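Local coordinates for protein coenzyme f420-dependent n5,n10-methylenetetrahydromethanopterin reductase (Methanopyrus kandleri, PDB 1EZW) that catalyses the reversible, coenzyme F420-dependent reduction of methylenetetrahydromethanopterin to methyltetrahydromethanopterin in methanogenesis from carbon dioxide, at residues A81-D84 with R90-I93; T50-I55 with I59-G64. One frame throughout, in Å; residues are numbered along the deposited sequence.

Interaction 1 (A81-D84 with R90-I93)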
loop_
_atom_site.group_PDB
_atom_site.type_symbol
_atom_site.label_atom_id
_atom_site.label_comp_id
_atom_site.label_asym_id
_atom_site.label_seq_id
_atom_site.Cartn_x
_atom_site.Cartn_y
_atom_site.Cartn_z
ATOM N N ALA A 81 -3.702 -7.851 -16.822
ATOM C CA ALA A 81 -4.409 -6.608 -16.925
ATOM C C ALA A 81 -4.561 -5.935 -15.539
ATOM O O ALA A 81 -4.496 -4.714 -15.432
ATOM C CB ALA A 81 -5.794 -6.823 -17.552
ATOM N N THR A 82 -4.731 -6.754 -14.504
ATOM C CA THR A 82 -4.948 -6.234 -13.133
ATOM C C THR A 82 -3.651 -5.617 -12.612
ATOM O O THR A 82 -3.671 -4.514 -12.084
ATOM C CB THR A 82 -5.456 -7.363 -12.219
ATOM O OG1 THR A 82 -6.672 -7.886 -12.782
ATOM C CG2 THR A 82 -5.780 -6.836 -10.775
ATOM N N LEU A 83 -2.552 -6.367 -12.735
ATOM C CA LEU A 83 -1.239 -5.857 -12.330
ATOM C C LEU A 83 -0.955 -4.582 -13.111
ATOM O O LEU A 83 -0.448 -3.615 -12.541
ATOM C CB LEU A 83 -0.148 -6.856 -12.649
ATOM C CG LEU A 83 1.283 -6.435 -12.282
ATOM C CD1 LEU A 83 1.396 -6.078 -10.782
ATOM C CD2 LEU A 83 2.213 -7.610 -12.568
ATOM N N ASP A 84 -1.254 -4.551 -14.417
ATOM C CA ASP A 84 -0.984 -3.326 -15.188
ATOM C C ASP A 84 -1.785 -2.123 -14.669
ATOM O O ASP A 84 -1.268 -1.003 -14.534
ATOM C CB ASP A 84 -1.357 -3.528 -16.664
ATOM C CG ASP A 84 -0.746 -2.474 -17.546
ATOM O OD1 ASP A 84 -1.493 -1.815 -18.295
ATOM O OD2 ASP A 84 0.505 -2.317 -17.448
ATOM N N ARG A 90 2.671 -0.488 -15.786
ATOM C CA ARG A 90 4.031 -1.004 -15.704
ATOM C C ARG A 90 4.183 -2.517 -15.856
ATOM O O ARG A 90 5.258 -3.049 -15.624
ATOM C CB ARG A 90 4.689 -0.584 -14.368
ATOM C CG ARG A 90 4.980 0.898 -14.330
ATOM C CD ARG A 90 5.642 1.253 -13.017
ATOM N NE ARG A 90 4.730 1.171 -11.869
ATOM C CZ ARG A 90 5.080 0.644 -10.694
ATOM N NH1 ARG A 90 4.200 0.627 -9.687
ATOM N NH2 ARG A 90 6.264 0.064 -10.541
ATOM N N ALA A 91 3.109 -3.210 -16.218
ATOM C CA ALA A 91 3.210 -4.642 -16.339
ATOM C C ALA A 91 4.030 -5.119 -17.530
ATOM O O ALA A 91 4.078 -4.451 -18.563
ATOM C CB ALA A 91 1.803 -5.266 -16.427
ATOM N N ILE A 92 4.619 -6.281 -17.344
ATOM C CA ILE A 92 5.348 -6.990 -18.414
ATOM C C ILE A 92 4.946 -8.454 -18.284
ATOM O O ILE A 92 4.555 -8.933 -17.200
ATOM C CB ILE A 92 6.885 -6.836 -18.294
ATOM C CG1 ILE A 92 7.377 -7.393 -16.954
ATOM C CG2 ILE A 92 7.261 -5.375 -18.510
ATOM C CD1 ILE A 92 8.869 -7.091 -16.603
ATOM N N ILE A 93 5.038 -9.216 -19.378
ATOM C CA ILE A 93 4.691 -10.632 -19.303
ATOM C C ILE A 93 5.937 -11.475 -19.621
ATOM O O ILE A 93 6.605 -11.179 -20.616
ATOM C CB ILE A 93 3.656 -10.989 -20.402
ATOM C CG1 ILE A 93 2.359 -10.220 -20.180
ATOM C CG2 ILE A 93 3.425 -12.521 -20.414
ATOM C CD1 ILE A 93 1.446 -10.199 -21.434
#
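Asp84 and Ala91 make most of this contact. The carboxylate of Asp84 accepts a hydrogen bond from the backbone of Ala91, with Ala91 N 3.0 Å from Asp84 OD2. The N-H...O angle is 156°. OD2 uses its anti lone pair, the one directed away from OD1. The Asp84 side chain extends with CG anti to the backbone N (chi1 -164°), which carries the carboxylate off the helix to the loop. Arg90 N also comes near, 3.3 Å from Asp84 OD2, but its angle is too poor for a bond.

The methyl group of Ala91 points at the helix. It lies alongside the start of the Asp84 side chain, with Ala91 CB 3.6 Å from Asp84 CB. Leu83 adds a looser apolar touch, its CG 4.3 Å from Ala91 CB. The alanine thus meets the helix with both its N-H and its methyl group.

The contact joins the last turns of helix 73-86 to the residues running into strand 93-95. In a TIM barrel such an alpha-to-beta loop lies at the N-terminal end of the parallel strands. The other carboxylate oxygen, OD1, is held by the backbone N atoms of Ile166 and Gln167. Gln167 also reaches back through NE2 to Ala91 O. Ser165 and Ile171 pack against Asp84.

The carboxylate is buried, yet three backbone N-H groups bind it. This would help it to stay ionised away from water, and it ties the helix to two separate loops.

Interaction 2 (T50-I55 with I59-G64); sequences TLAAVI and IKLGPG
Leu61 projects from the strand toward helix 45-54 and meets it at Ala52 and Ala53. The tight part is at Ala53. There the CD2 branch of Leu61 comes over the helix backbone, 3.4 Å from Ala53 CA. The same methyl lies 3.6 Å from Ala53 CB. Leu61 has two deposited conformers. The distances given for both of its branches belong to one of them, so the short approach to Ala53 CA is doubtful.

The segments belong to the beta-alpha-beta unit of strand 33-36, helix 45-54 and strand 60-63 in the TIM barrel. Between 50-55 and 59-64, Leu61 supplies the strand's side of the packing. Pro63 meets Tyr45 and Leu49 earlier on the same helix. Leu49 and Ala34 of strand 33-36 also touch Leu61.

The CD1 branch makes the looser part, 4.2 Å from Ala52 CB. No hydrogen bond crosses between the segments. The neighbouring Lys60 is partly exposed, and its NZ bonds to Tyr33 OH, well away from the helix. Val54 faces away from the strand and packs on Val54 of neighbouring subunits.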
loop_
_atom_site.group_PDB
_atom_site.type_symbol
_atom_site.label_atom_id
_atom_site.label_comp_id
_atom_site.label_asym_id
_atom_site.label_seq_id
_atom_site.Cartn_x
_atom_site.Cartn_y
_atom_site.Cartn_z
ATOM N N THR A 50 1.688 -7.456 -6.832
ATOM C CA THR A 50 0.739 -6.412 -6.487
ATOM C C THR A 50 1.308 -5.626 -5.299
ATOM O O THR A 50 1.271 -4.396 -5.277
ATOM C CB THR A 50 -0.645 -7.007 -6.148
ATOM O OG1 THR A 50 -1.170 -7.641 -7.322
ATOM C CG2 THR A 50 -1.616 -5.865 -5.781
ATOM N N LEU A 51 1.884 -6.332 -4.335
ATOM C CA LEU A 51 2.487 -5.632 -3.189
ATOM C C LEU A 51 3.677 -4.790 -3.712
ATOM O O LEU A 51 3.853 -3.635 -3.342
ATOM C CB LEU A 51 3.002 -6.643 -2.183
ATOM C CG LEU A 51 3.655 -6.081 -0.917
ATOM C CD1 LEU A 51 2.629 -5.229 -0.112
ATOM C CD2 LEU A 51 4.164 -7.250 -0.111
ATOM N N ALA A 52 4.489 -5.362 -4.600
ATOM C CA ALA A 52 5.612 -4.566 -5.131
ATOM C C ALA A 52 5.106 -3.363 -5.910
ATOM O O ALA A 52 5.755 -2.273 -5.877
ATOM C CB ALA A 52 6.515 -5.462 -6.052
ATOM N N ALA A 53 3.993 -3.522 -6.620
ATOM C CA ALA A 53 3.422 -2.412 -7.398
ATOM C C ALA A 53 3.047 -1.235 -6.500
ATOM O O ALA A 53 3.188 -0.071 -6.882
ATOM C CB ALA A 53 2.184 -2.856 -8.178
ATOM N N VAL A 54 2.560 -1.541 -5.313
ATOM C CA VAL A 54 2.143 -0.535 -4.338
ATOM C C VAL A 54 3.339 0.258 -3.753
ATOM O O VAL A 54 3.224 1.468 -3.461
ATOM C CB VAL A 54 1.350 -1.307 -3.227
ATOM C CG1 VAL A 54 1.249 -0.555 -1.943
ATOM C CG2 VAL A 54 -0.047 -1.616 -3.800
ATOM N N ILE A 55 4.472 -0.434 -3.644
ATOM C CA ILE A 55 5.707 0.088 -3.061
ATOM C C ILE A 55 6.716 0.676 -4.043
ATOM O O ILE A 55 7.809 1.071 -3.668
ATOM C CB ILE A 55 6.390 -1.068 -2.276
ATOM C CG1 ILE A 55 5.432 -1.579 -1.197
ATOM C CG2 ILE A 55 7.682 -0.615 -1.668
ATOM C CD1 ILE A 55 5.030 -0.546 -0.208
ATOM N N ILE A 59 9.625 1.082 -11.933
ATOM C CA ILE A 59 10.140 -0.161 -12.483
ATOM C C ILE A 59 9.026 -1.013 -13.110
ATOM O O ILE A 59 7.901 -1.045 -12.600
ATOM C CB ILE A 59 10.909 -0.937 -11.380
ATOM C CG1 ILE A 59 11.777 -2.024 -11.995
ATOM C CG2 ILE A 59 9.930 -1.516 -10.364
ATOM C CD1 ILE A 59 12.781 -2.598 -10.934
ATOM N N LYS A 60 9.338 -1.668 -14.231
ATOM C CA LYS A 60 8.347 -2.563 -14.854
ATOM C C LYS A 60 8.339 -3.846 -14.042
ATOM O O LYS A 60 9.368 -4.285 -13.503
ATOM C CB LYS A 60 8.673 -2.763 -16.326
ATOM C CG LYS A 60 8.508 -1.423 -17.064
ATOM C CD LYS A 60 8.881 -1.482 -18.566
ATOM C CE LYS A 60 10.261 -0.947 -18.828
ATOM N NZ LYS A 60 10.390 -0.649 -20.311
ATOM N N LEU A 61 7.132 -4.423 -13.931
ATOM C CA LEU A 61 6.808 -5.584 -13.064
ATOM C C LEU A 61 6.090 -6.728 -13.760
ATOM O O LEU A 61 5.113 -6.479 -14.447
ATOM C CB LEU A 61 5.809 -5.130 -11.936
ATOM C CG LEU A 61 5.956 -4.745 -10.457
ATOM C CD1 LEU A 61 7.399 -4.559 -10.059
ATOM C CD2 LEU A 61 5.134 -3.465 -10.187
ATOM N N GLY A 62 6.544 -7.963 -13.599
ATOM C CA GLY A 62 5.717 -9.035 -14.147
ATOM C C GLY A 62 6.257 -10.380 -13.820
ATOM O O GLY A 62 7.383 -10.549 -13.281
ATOM N N PRO A 63 5.468 -11.409 -14.165
ATOM C CA PRO A 63 5.893 -12.768 -13.908
ATOM C C PRO A 63 7.064 -13.129 -14.821
ATOM O O PRO A 63 7.012 -12.844 -16.011
ATOM C CB PRO A 63 4.622 -13.580 -14.194
ATOM C CG PRO A 63 3.923 -12.783 -15.246
ATOM C CD PRO A 63 4.123 -11.351 -14.780
ATOM N N GLY A 64 8.096 -13.755 -14.251
ATOM C CA GLY A 64 9.265 -14.166 -15.027
ATOM C C GLY A 64 9.734 -15.499 -14.486
ATOM O O GLY A 64 10.666 -15.548 -13.670
#

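Overall arrangement
Interaction 2 comes first in the chain, and helix 73-86 of interaction 1 follows its strand. Their centres are about 8 Å apart. Arg90 bridges the two. Its backbone O lies 2.9 Å from Leu61 N, a probable hydrogen bond that sets the loop 90-93 beside strand 60-63. Its side chain reaches the C-terminal end of helix 45-54, where NH1 bonds weakly to Ala53 O. Arg90 NH2 is 2.9 Å from Ile59 O, a probable hydrogen bond. NH2 also bonds to Thr56 OG1, and NH1 weakly to Ser57 OG of a neighbouring subunit. Thr56 and Ser57 are residues of the magnesium site. The Arg90 side chain is about 4 Å from a magnesium ion, and that of Ala53 about 7 Å.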